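Local structure of N-acetylglucosamine 2-epimerase (Xylella fastidiosa, 3GT5) at residues V52-F57 with L81-D86. The protein probably acts as a sugar isomerase, belonging to a family whose namesake interconverts N-acylglucosamine and N-acylmannosamine by epimerisation at C2. Sequence-based numbering, arbitrary orientation.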
ATOM      1  N   VAL A  52      -3.464 -10.209  -2.669  1.00 16.60           N
ATOM      2  CA  VAL A  52      -3.357  -8.771  -2.341  1.00 15.98           C
ATOM      3  C   VAL A  52      -4.783  -8.156  -2.202  1.00 16.11           C
ATOM      4  O   VAL A  52      -4.994  -7.343  -1.309  1.00 17.65           O
ATOM      5  CB  VAL A  52      -2.408  -7.985  -3.357  1.00 15.98           C
ATOM      6  CG1 VAL A  52      -2.426  -6.432  -3.100  1.00 15.56           C
ATOM      7  CG2 VAL A  52      -0.932  -8.505  -3.231  1.00 14.52           C
ATOM      8  N   SER A  53      -5.729  -8.514  -3.060  1.00 16.84           N
ATOM      9  CA  SER A  53      -7.133  -8.054  -2.853  1.00 16.94           C
ATOM     10  C   SER A  53      -7.810  -8.656  -1.611  1.00 17.78           C
ATOM     11  O   SER A  53      -8.488  -7.934  -0.823  1.00 17.00           O
ATOM     12  CB  SER A  53      -7.987  -8.237  -4.111  1.00 18.34           C
ATOM     13  OG  SER A  53      -7.673  -7.225  -5.039  1.00 20.77           O
ATOM     14  N   SER A  54      -7.654  -9.964  -1.419  1.00 17.35           N
ATOM     15  CA  SER A  54      -8.260 -10.644  -0.260  1.00 17.32           C
ATOM     16  C   SER A  54      -7.845  -9.964   1.056  1.00 17.42           C
ATOM     17  O   SER A  54      -8.665  -9.759   1.961  1.00 17.93           O
ATOM     18  CB  SER A  54      -7.868 -12.141  -0.195  1.00 16.89           C
ATOM     19  OG  SER A  54      -8.450 -12.882  -1.253  1.00 18.36           O
ATOM     20  N   THR A  55      -6.579  -9.626   1.179  1.00 17.33           N
ATOM     21  CA  THR A  55      -6.079  -8.944   2.384  1.00 16.47           C
ATOM     22  C   THR A  55      -6.454  -7.452   2.441  1.00 17.69           C
ATOM     23  O   THR A  55      -6.829  -6.936   3.508  1.00 16.62           O
ATOM     24  CB  THR A  55      -4.569  -9.156   2.503  1.00 17.07           C
ATOM     25  OG1 THR A  55      -3.919  -8.726   1.294  1.00 16.21           O
ATOM     26  CG2 THR A  55      -4.238 -10.622   2.798  1.00 16.31           C
ATOM     27  N   ARG A  56      -6.334  -6.742   1.319  1.00 16.59           N
ATOM     28  CA  ARG A  56      -6.633  -5.309   1.313  1.00 16.87           C
ATOM     29  C   ARG A  56      -8.096  -5.046   1.647  1.00 16.67           C
ATOM     30  O   ARG A  56      -8.411  -4.054   2.291  1.00 16.36           O
ATOM     31  CB  ARG A  56      -6.251  -4.666  -0.029  1.00 17.30           C
ATOM     32  CG  ARG A  56      -4.740  -4.385  -0.116  1.00 16.28           C
ATOM     33  CD  ARG A  56      -4.370  -3.802  -1.456  1.00 17.55           C
ATOM     34  NE  ARG A  56      -2.926  -3.588  -1.560  1.00 15.99           N
ATOM     35  CZ  ARG A  56      -2.339  -2.992  -2.605  1.00 19.24           C
ATOM     36  NH1 ARG A  56      -3.078  -2.486  -3.581  1.00 19.99           N
ATOM     37  NH2 ARG A  56      -1.015  -2.835  -2.632  1.00 22.63           N
ATOM     38  N   PHE A  57      -9.005  -5.910   1.189  1.00 17.65           N
ATOM     39  CA  PHE A  57     -10.428  -5.722   1.546  1.00 17.55           C
ATOM     40  C   PHE A  57     -10.676  -5.885   3.053  1.00 18.43           C
ATOM     41  O   PHE A  57     -11.553  -5.250   3.600  1.00 19.39           O
ATOM     42  CB  PHE A  57     -11.333  -6.689   0.819  1.00 16.78           C
ATOM     43  CG  PHE A  57     -11.847  -6.192  -0.503  1.00 18.70           C
ATOM     44  CD1 PHE A  57     -12.684  -5.084  -0.575  1.00 18.49           C
ATOM     45  CD2 PHE A  57     -11.556  -6.886  -1.667  1.00 20.39           C
ATOM     46  CE1 PHE A  57     -13.175  -4.646  -1.810  1.00 20.79           C
ATOM     47  CE2 PHE A  57     -12.055  -6.454  -2.910  1.00 19.03           C
ATOM     48  CZ  PHE A  57     -12.866  -5.333  -2.960  1.00 19.62           C
ATOM     49  N   LEU A  81     -11.279 -12.429   6.635  1.00 20.78           N
ATOM     50  CA  LEU A  81     -10.244 -13.193   7.332  1.00 21.62           C
ATOM     51  C   LEU A  81     -10.443 -14.714   7.214  1.00 22.19           C
ATOM     52  O   LEU A  81      -9.459 -15.461   7.112  1.00 21.59           O
ATOM     53  CB  LEU A  81     -10.135 -12.765   8.786  1.00 21.02           C
ATOM     54  CG  LEU A  81      -9.512 -11.399   9.006  1.00 22.30           C
ATOM     55  CD1 LEU A  81      -9.786 -10.929  10.388  1.00 25.20           C
ATOM     56  CD2 LEU A  81      -7.957 -11.446   8.733  1.00 22.41           C
ATOM     57  N   SER A  82     -11.696 -15.195   7.203  1.00 22.86           N
ATOM     58  CA  SER A  82     -11.937 -16.611   6.967  1.00 23.25           C
ATOM     59  C   SER A  82     -11.400 -17.058   5.611  1.00 22.74           C
ATOM     60  O   SER A  82     -10.805 -18.113   5.496  1.00 23.94           O
ATOM     61  CB  SER A  82     -13.432 -17.002   7.055  1.00 24.49           C
ATOM     62  OG  SER A  82     -13.896 -16.663   8.341  1.00 28.19           O
ATOM     63  N   TYR A  83     -11.630 -16.266   4.589  1.00 21.50           N
ATOM     64  CA  TYR A  83     -11.102 -16.598   3.291  1.00 22.05           C
ATOM     65  C   TYR A  83      -9.557 -16.677   3.277  1.00 21.82           C
ATOM     66  O   TYR A  83      -8.990 -17.601   2.699  1.00 21.33           O
ATOM     67  CB  TYR A  83     -11.570 -15.588   2.262  1.00 22.19           C
ATOM     68  CG  TYR A  83     -11.458 -16.073   0.846  1.00 22.32           C
ATOM     69  CD1 TYR A  83     -12.303 -17.076   0.356  1.00 24.00           C
ATOM     70  CD2 TYR A  83     -10.517 -15.547  -0.009  1.00 22.31           C
ATOM     71  CE1 TYR A  83     -12.225 -17.503  -0.965  1.00 24.12           C
ATOM     72  CE2 TYR A  83     -10.420 -15.965  -1.318  1.00 24.24           C
ATOM     73  CZ  TYR A  83     -11.282 -16.950  -1.797  1.00 26.59           C
ATOM     74  OH  TYR A  83     -11.171 -17.359  -3.099  1.00 29.34           O
ATOM     75  N   VAL A  84      -8.903 -15.711   3.914  1.00 21.42           N
ATOM     76  CA  VAL A  84      -7.429 -15.696   4.009  1.00 22.33           C
ATOM     77  C   VAL A  84      -6.945 -16.950   4.726  1.00 23.41           C
ATOM     78  O   VAL A  84      -6.045 -17.654   4.230  1.00 23.77           O
ATOM     79  CB  VAL A  84      -6.898 -14.384   4.694  1.00 22.11           C
ATOM     80  CG1 VAL A  84      -5.357 -14.455   4.929  1.00 21.22           C
ATOM     81  CG2 VAL A  84      -7.195 -13.157   3.849  1.00 22.58           C
ATOM     82  N   ARG A  85      -7.599 -17.308   5.839  1.00 24.37           N
ATOM     83  CA  ARG A  85      -7.110 -18.450   6.619  1.00 25.55           C
ATOM     84  C   ARG A  85      -7.531 -19.843   6.129  1.00 26.53           C
ATOM     85  O   ARG A  85      -6.772 -20.797   6.309  1.00 26.25           O
ATOM     86  CB  ARG A  85      -7.438 -18.250   8.095  1.00 25.68           C
ATOM     87  CG  ARG A  85      -6.641 -17.130   8.688  1.00 26.54           C
ATOM     88  CD  ARG A  85      -6.557 -17.120  10.164  1.00 29.00           C
ATOM     89  NE  ARG A  85      -5.907 -18.275  10.768  1.00 29.19           N
ATOM     90  CZ  ARG A  85      -4.594 -18.485  10.880  1.00 31.87           C
ATOM     91  NH1 ARG A  85      -3.703 -17.652  10.343  1.00 28.15           N
ATOM     92  NH2 ARG A  85      -4.151 -19.569  11.519  1.00 30.33           N
ATOM     93  N   ASP A  86      -8.702 -19.946   5.497  1.00 27.53           N
ATOM     94  CA  ASP A  86      -9.268 -21.233   5.099  1.00 29.65           C
ATOM     95  C   ASP A  86      -9.028 -21.596   3.661  1.00 29.40           C
ATOM     96  O   ASP A  86      -9.023 -22.807   3.318  1.00 30.53           O
ATOM     97  CB  ASP A  86     -10.761 -21.239   5.368  1.00 30.85           C
ATOM     98  CG  ASP A  86     -11.073 -21.045   6.841  1.00 34.88           C
ATOM     99  OD1 ASP A  86     -10.141 -21.154   7.691  1.00 40.50           O
ATOM    100  OD2 ASP A  86     -12.249 -20.781   7.155  1.00 38.70           O
TER
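Ser54, Thr55, Tyr83 and Val84 join the two arms of a helical hairpin, helix 51-68 packed against helix 71-88, where the start of one arm meets the end of the other. The short segments run roughly antiparallel at 142°, with axes 9.4 Å apart. Where the backbones come nearest, the CA atoms of Ser54 and Val84 6.7 Å apart, the side chains are small. Val84 CG2 reaches Thr55 CG2 at 4.0 Å, the two side chains crossing at about a right angle, and also lies 4.2 Å from both Ser54 CB and the carbonyl oxygen Ser54 O. Branching at CB sets a methyl close to each backbone, so that these two CG2 groups can meet between the helices, while Thr55 OG1, placed between backbone N and carbonyl carbon (chi1 55°), bonds back to Leu51 O in its own helix. Tyr83 closes the other part of the contact. With CG anti to its backbone N (chi1 -161°), the ring extends past Ser54, whose OG lies near the ring plane at its edge, 3.6 Å from Tyr83 CD2. This is van der Waals contact; the serine hydroxyl finds its polar partner in His88 NE2, a hydrogen bond that ties the first helix to the last turn of the second. Tyr83 OH is hydrogen-bonded to Asp103 OD1, just before strand 104-111, while Thr55 also touches Phe117 of helix 112-127. Antiparallel pairing of consecutive helices, inclined to each other, is typical of the hairpins that build the (alpha/alpha)6 barrel of the N-acylglucosamine 2-epimerase family.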